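Local coordinates for transcription termination factor NusA (Planctomyces limnophilus, PDB 4MTN), which probably takes part in both transcription termination and antitermination, binding the core RNA polymerase and nascent RNA, at residues V210-A215 and I219-A224; P259-P264 and R300-L305. All coordinates share one frame; numbering follows the deposited sequence.

Contact 1 (V210-A215 and I219-A224); sequences VAVSCA and IDPVGA
Val212 and Cys214 both present their side chains to the start of helix 221-226, but by different torsions. In Val212 (chi1 -62°) CG2 sits between the backbone N and the carbonyl carbon. This methyl is the one that meets the helix, with Val212 CG2 3.8 Å from Pro221 CB. With SG anti to its backbone N (chi1 -178°), Cys214 reaches Ile219, SG 3.8 Å from Ile219 CG2. Residues 212-214 and 219-222 run in nearly opposite directions, 172° apart. Between Val212 and Cys214, Pro221 sets its CB and CG against the strand backbone. Pro221 CB is 3.7 Å from Ser213 CA and 4.2 Å from Cys214 CB. Val222 adds a looser contact beside Val212, where Val222 CG2 is 4.2 Å from Val212 CG2. Ser213 points away, and its OG bonds to Arg198 on strand 195-203. Asp220 also points away from the strand. It is the N-cap of the helix and accepts weak bonds from Val222 N and Gly223 N. Its OD1 forms a salt bridge with Arg249. In KH domains such a helix leads into the GXXG loop, and a Gly-Val-Arg-Gly sequence of that pattern follows helix 221-226. No hydrogen bond crosses the contact. Apolar packing therefore joins helix to strand, while Asp220 caps the helix start through weak bonds and takes no part in the packing.

Contact 2 (P259-P264 and R300-L305); sequences PNAMQP and RLASKL
Ala261 and Ala302 point their methyl groups at each other, CB to CB at 4.0 Å. This pair is the centre of the contact between the end of helix 254-261 and helix 297-306. With only methyl groups between them, the backbones come close, and Ala261 CA lies 5.1 Å from Ala302 CA. Two longer side chains reach this pair from opposite segments: Leu305 from helix 297-306, Met262 from just past the end of helix 254-261. Leu305, one turn after Ala302, has CG anti to its backbone N (chi1 -166°) and brings one branch across, Leu305 CD2 3.8 Å from Ala261 CB. Met262 is modelled as selenomethionine. Its chain is bent at chi2 and chi3 (both -60°) and carries the selenium alongside the Ala302 methyl. Met262 SE is 3.8 Å from Ala302 CB. Met262 also packs on Ile310 and Val312 of strand 309-313, and Leu305 on Lys209 and Ala211 of strand 207-214. Ala302 CB also faces the carbonyl of Ala261, 3.5 Å from Ala261 O. That oxygen is at the helix end and takes a weak hydrogen bond from Lys209 NZ. The contact joins the end of helix 254-261, within the NusA-like KH domain, to helix 297-306. All four touching residues are buried and no hydrogen bond crosses. The join here is thus apolar, with a weak bond from Lys209 as a polar partner of the Ala261 carbonyl.

Of the elements in these contacts, strand 207-214 comes first along the chain. It turns through a short loop into helix 221-226, and contact 1 closes that loop within the first KH domain. The chain then passes through helix 231-239 and strand 244-249, which pairs with strand 207-214, and enters helix 254-261. Contact 2 opens there and closes after 35 intervening residues, which include two strands, at helix 297-306. The two contacts lie in series and neither nests in the other. Their centres are about 16 Å apart. They meet at strand 207-214, where Ala211 N is 4.0 Å from Leu305 CD1. Ala211 points away from helix 221-226, so contact 2 reaches the strand from another side.

Contact 1 (V210-A215 and I219-A224)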
loop_
_atom_site.group_PDB
_atom_site.type_symbol
_atom_site.label_atom_id
_atom_site.label_comp_id
_atom_site.label_asym_id
_atom_site.label_seq_id
_atom_site.Cartn_x
_atom_site.Cartn_y
_atom_site.Cartn_z
ATOM N N VAL A 210 3.104 -6.653 -14.940
ATOM C CA VAL A 210 4.018 -7.471 -14.149
ATOM C C VAL A 210 5.386 -7.604 -14.810
ATOM O O VAL A 210 5.496 -8.088 -15.936
ATOM C CB VAL A 210 3.454 -8.887 -13.918
ATOM C CG1 VAL A 210 4.337 -9.658 -12.944
ATOM C CG2 VAL A 210 2.019 -8.819 -13.420
ATOM N N ALA A 211 6.429 -7.180 -14.102
ATOM C CA ALA A 211 7.794 -7.316 -14.598
ATOM C C ALA A 211 8.506 -8.464 -13.889
ATOM O O ALA A 211 8.652 -8.453 -12.667
ATOM C CB ALA A 211 8.559 -6.018 -14.415
ATOM N N VAL A 212 8.951 -9.449 -14.664
ATOM C CA VAL A 212 9.569 -10.649 -14.106
ATOM C C VAL A 212 10.992 -10.859 -14.623
ATOM O O VAL A 212 11.381 -10.303 -15.649
ATOM C CB VAL A 212 8.736 -11.905 -14.423
ATOM C CG1 VAL A 212 7.355 -11.803 -13.790
ATOM C CG2 VAL A 212 8.623 -12.104 -15.929
ATOM N N SER A 213 11.764 -11.666 -13.901
ATOM C CA SER A 213 13.138 -11.963 -14.289
ATOM C C SER A 213 13.562 -13.349 -13.817
ATOM O O SER A 213 12.913 -13.949 -12.959
ATOM C CB SER A 213 14.096 -10.909 -13.730
ATOM O OG SER A 213 14.275 -11.077 -12.335
ATOM N N CYS A 214 14.650 -13.855 -14.388
ATOM C CA CYS A 214 15.188 -15.154 -14.003
ATOM C C CYS A 214 16.703 -15.092 -13.841
ATOM O O CYS A 214 17.385 -14.376 -14.576
ATOM C CB CYS A 214 14.815 -16.218 -15.034
ATOM S SG CYS A 214 15.392 -17.879 -14.618
ATOM N N ALA A 215 17.221 -15.846 -12.874
ATOM C CA ALA A 215 18.656 -15.895 -12.615
ATOM C C ALA A 215 19.405 -16.464 -13.815
ATOM O O ALA A 215 20.479 -15.984 -14.178
ATOM C CB ALA A 215 18.944 -16.718 -11.370
ATOM N N ILE A 219 17.140 -18.545 -19.853
ATOM C CA ILE A 219 15.724 -18.794 -19.614
ATOM C C ILE A 219 14.897 -17.531 -19.834
ATOM O O ILE A 219 15.229 -16.463 -19.319
ATOM C CB ILE A 219 15.482 -19.323 -18.184
ATOM C CG1 ILE A 219 16.065 -20.728 -18.031
ATOM C CG2 ILE A 219 13.994 -19.326 -17.850
ATOM C CD1 ILE A 219 15.767 -21.373 -16.693
ATOM N N ASP A 220 13.822 -17.659 -20.605
ATOM C CA ASP A 220 12.911 -16.548 -20.850
ATOM C C ASP A 220 11.860 -16.486 -19.745
ATOM O O ASP A 220 10.985 -17.348 -19.666
ATOM C CB ASP A 220 12.250 -16.694 -22.223
ATOM C CG ASP A 220 11.128 -15.698 -22.444
ATOM O OD1 ASP A 220 11.231 -14.552 -21.957
ATOM O OD2 ASP A 220 10.141 -16.066 -23.112
ATOM N N PRO A 221 11.942 -15.455 -18.891
ATOM C CA PRO A 221 11.084 -15.341 -17.705
ATOM C C PRO A 221 9.612 -15.121 -18.049
ATOM O O PRO A 221 8.738 -15.653 -17.362
ATOM C CB PRO A 221 11.662 -14.128 -16.970
ATOM C CG PRO A 221 12.314 -13.319 -18.036
ATOM C CD PRO A 221 12.850 -14.304 -19.032
ATOM N N VAL A 222 9.344 -14.354 -19.099
ATOM C CA VAL A 222 7.971 -14.104 -19.520
ATOM C C VAL A 222 7.333 -15.384 -20.040
ATOM O O VAL A 222 6.234 -15.753 -19.626
ATOM C CB VAL A 222 7.897 -13.019 -20.610
ATOM C CG1 VAL A 222 6.455 -12.798 -21.036
ATOM C CG2 VAL A 222 8.511 -11.723 -20.108
ATOM N N GLY A 223 8.039 -16.062 -20.942
ATOM C CA GLY A 223 7.556 -17.296 -21.535
ATOM C C GLY A 223 7.282 -18.382 -20.513
ATOM O O GLY A 223 6.414 -19.231 -20.717
ATOM N N ALA A 224 8.024 -18.352 -19.411
ATOM C CA ALA A 224 7.826 -19.306 -18.327
ATOM C C ALA A 224 6.502 -19.044 -17.614
ATOM O O ALA A 224 5.810 -19.978 -17.208
ATOM C CB ALA A 224 8.983 -19.243 -17.344
#

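Contact 2 (P259-P264 and R300-L305)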
loop_
_atom_site.group_PDB
_atom_site.type_symbol
_atom_site.label_atom_id
_atom_site.label_comp_id
_atom_site.label_asym_id
_atom_site.label_seq_id
_atom_site.Cartn_x
_atom_site.Cartn_y
_atom_site.Cartn_z
ATOM N N PRO A 259 10.775 0.529 -22.693
ATOM C CA PRO A 259 10.016 0.084 -23.869
ATOM C C PRO A 259 9.185 -1.172 -23.604
ATOM O O PRO A 259 8.105 -1.323 -24.176
ATOM C CB PRO A 259 11.108 -0.202 -24.903
ATOM C CG PRO A 259 12.229 0.681 -24.510
ATOM C CD PRO A 259 12.207 0.701 -23.012
ATOM N N ASN A 260 9.687 -2.054 -22.745
ATOM C CA ASN A 260 8.957 -3.257 -22.362
ATOM C C ASN A 260 7.668 -2.930 -21.618
ATOM O O ASN A 260 6.642 -3.582 -21.815
ATOM C CB ASN A 260 9.837 -4.161 -21.494
ATOM C CG ASN A 260 10.951 -4.821 -22.279
ATOM O OD1 ASN A 260 11.147 -4.538 -23.461
ATOM N ND2 ASN A 260 11.692 -5.707 -21.623
ATOM N N ALA A 261 7.728 -1.915 -20.761
ATOM C CA ALA A 261 6.575 -1.508 -19.970
ATOM C C ALA A 261 5.596 -0.683 -20.802
ATOM O O ALA A 261 4.424 -0.552 -20.448
ATOM C CB ALA A 261 7.026 -0.721 -18.746
HETATM N N MSE A 262 6.082 -0.135 -21.912
HETATM C CA MSE A 262 5.259 0.700 -22.781
HETATM C C MSE A 262 4.480 -0.123 -23.803
HETATM O O MSE A 262 3.741 0.431 -24.618
HETATM C CB MSE A 262 6.125 1.737 -23.498
HETATM C CG MSE A 262 6.584 2.883 -22.611
HETATM SE SE MSE A 262 5.094 3.891 -21.858
HETATM C CE MSE A 262 4.265 4.486 -23.518
ATOM N N GLN A 263 4.656 -1.441 -23.762
ATOM C CA GLN A 263 3.914 -2.346 -24.633
ATOM C C GLN A 263 2.412 -2.197 -24.392
ATOM O O GLN A 263 1.997 -1.857 -23.284
ATOM C CB GLN A 263 4.356 -3.794 -24.404
ATOM C CG GLN A 263 5.764 -4.104 -24.894
ATOM C CD GLN A 263 5.880 -4.073 -26.408
ATOM O OE1 GLN A 263 4.901 -4.294 -27.122
ATOM N NE2 GLN A 263 7.081 -3.800 -26.904
ATOM N N PRO A 264 1.585 -2.458 -25.421
ATOM C CA PRO A 264 1.885 -2.924 -26.784
ATOM C C PRO A 264 2.583 -1.900 -27.683
ATOM O O PRO A 264 3.145 -2.287 -28.707
ATOM C CB PRO A 264 0.497 -3.257 -27.354
ATOM C CG PRO A 264 -0.416 -3.329 -26.172
ATOM C CD PRO A 264 0.135 -2.350 -25.197
ATOM N N ARG A 300 0.504 5.460 -17.251
ATOM C CA ARG A 300 0.331 5.543 -15.805
ATOM C C ARG A 300 0.858 4.292 -15.108
ATOM O O ARG A 300 1.586 4.381 -14.120
ATOM C CB ARG A 300 -1.147 5.751 -15.465
ATOM C CG ARG A 300 -1.421 6.214 -14.046
ATOM C CD ARG A 300 -2.917 6.242 -13.788
ATOM N NE ARG A 300 -3.650 6.745 -14.946
ATOM C CZ ARG A 300 -4.948 6.548 -15.154
ATOM N NH1 ARG A 300 -5.663 5.853 -14.280
ATOM N NH2 ARG A 300 -5.530 7.041 -16.238
ATOM N N LEU A 301 0.489 3.128 -15.635
ATOM C CA LEU A 301 0.956 1.859 -15.092
ATOM C C LEU A 301 2.436 1.644 -15.391
ATOM O O LEU A 301 3.174 1.105 -14.567
ATOM C CB LEU A 301 0.133 0.698 -15.653
ATOM C CG LEU A 301 -1.313 0.600 -15.164
ATOM C CD1 LEU A 301 -2.042 -0.539 -15.858
ATOM C CD2 LEU A 301 -1.352 0.424 -13.653
ATOM N N ALA A 302 2.865 2.072 -16.574
ATOM C CA ALA A 302 4.260 1.945 -16.976
ATOM C C ALA A 302 5.162 2.795 -16.090
ATOM O O ALA A 302 6.325 2.461 -15.868
ATOM C CB ALA A 302 4.430 2.333 -18.433
ATOM N N SER A 303 4.613 3.895 -15.584
ATOM C CA SER A 303 5.352 4.782 -14.692
ATOM C C SER A 303 5.569 4.132 -13.329
ATOM O O SER A 303 6.678 4.160 -12.793
ATOM C CB SER A 303 4.619 6.114 -14.533
ATOM O OG SER A 303 4.539 6.800 -15.769
ATOM N N LYS A 304 4.508 3.552 -12.774
ATOM C CA LYS A 304 4.598 2.836 -11.505
ATOM C C LYS A 304 5.576 1.670 -11.594
ATOM O O LYS A 304 6.369 1.439 -10.682
ATOM C CB LYS A 304 3.226 2.311 -11.074
ATOM C CG LYS A 304 2.297 3.337 -10.457
ATOM C CD LYS A 304 1.299 2.650 -9.531
ATOM C CE LYS A 304 0.104 3.535 -9.223
ATOM N NZ LYS A 304 -0.813 3.647 -10.391
ATOM N N LEU A 305 5.505 0.937 -12.702
ATOM C CA LEU A 305 6.332 -0.248 -12.902
ATOM C C LEU A 305 7.814 0.105 -12.975
ATOM O O LEU A 305 8.650 -0.550 -12.352
ATOM C CB LEU A 305 5.907 -0.979 -14.178
ATOM C CG LEU A 305 6.443 -2.398 -14.362
ATOM C CD1 LEU A 305 5.806 -3.337 -13.353
ATOM C CD2 LEU A 305 6.199 -2.882 -15.781
#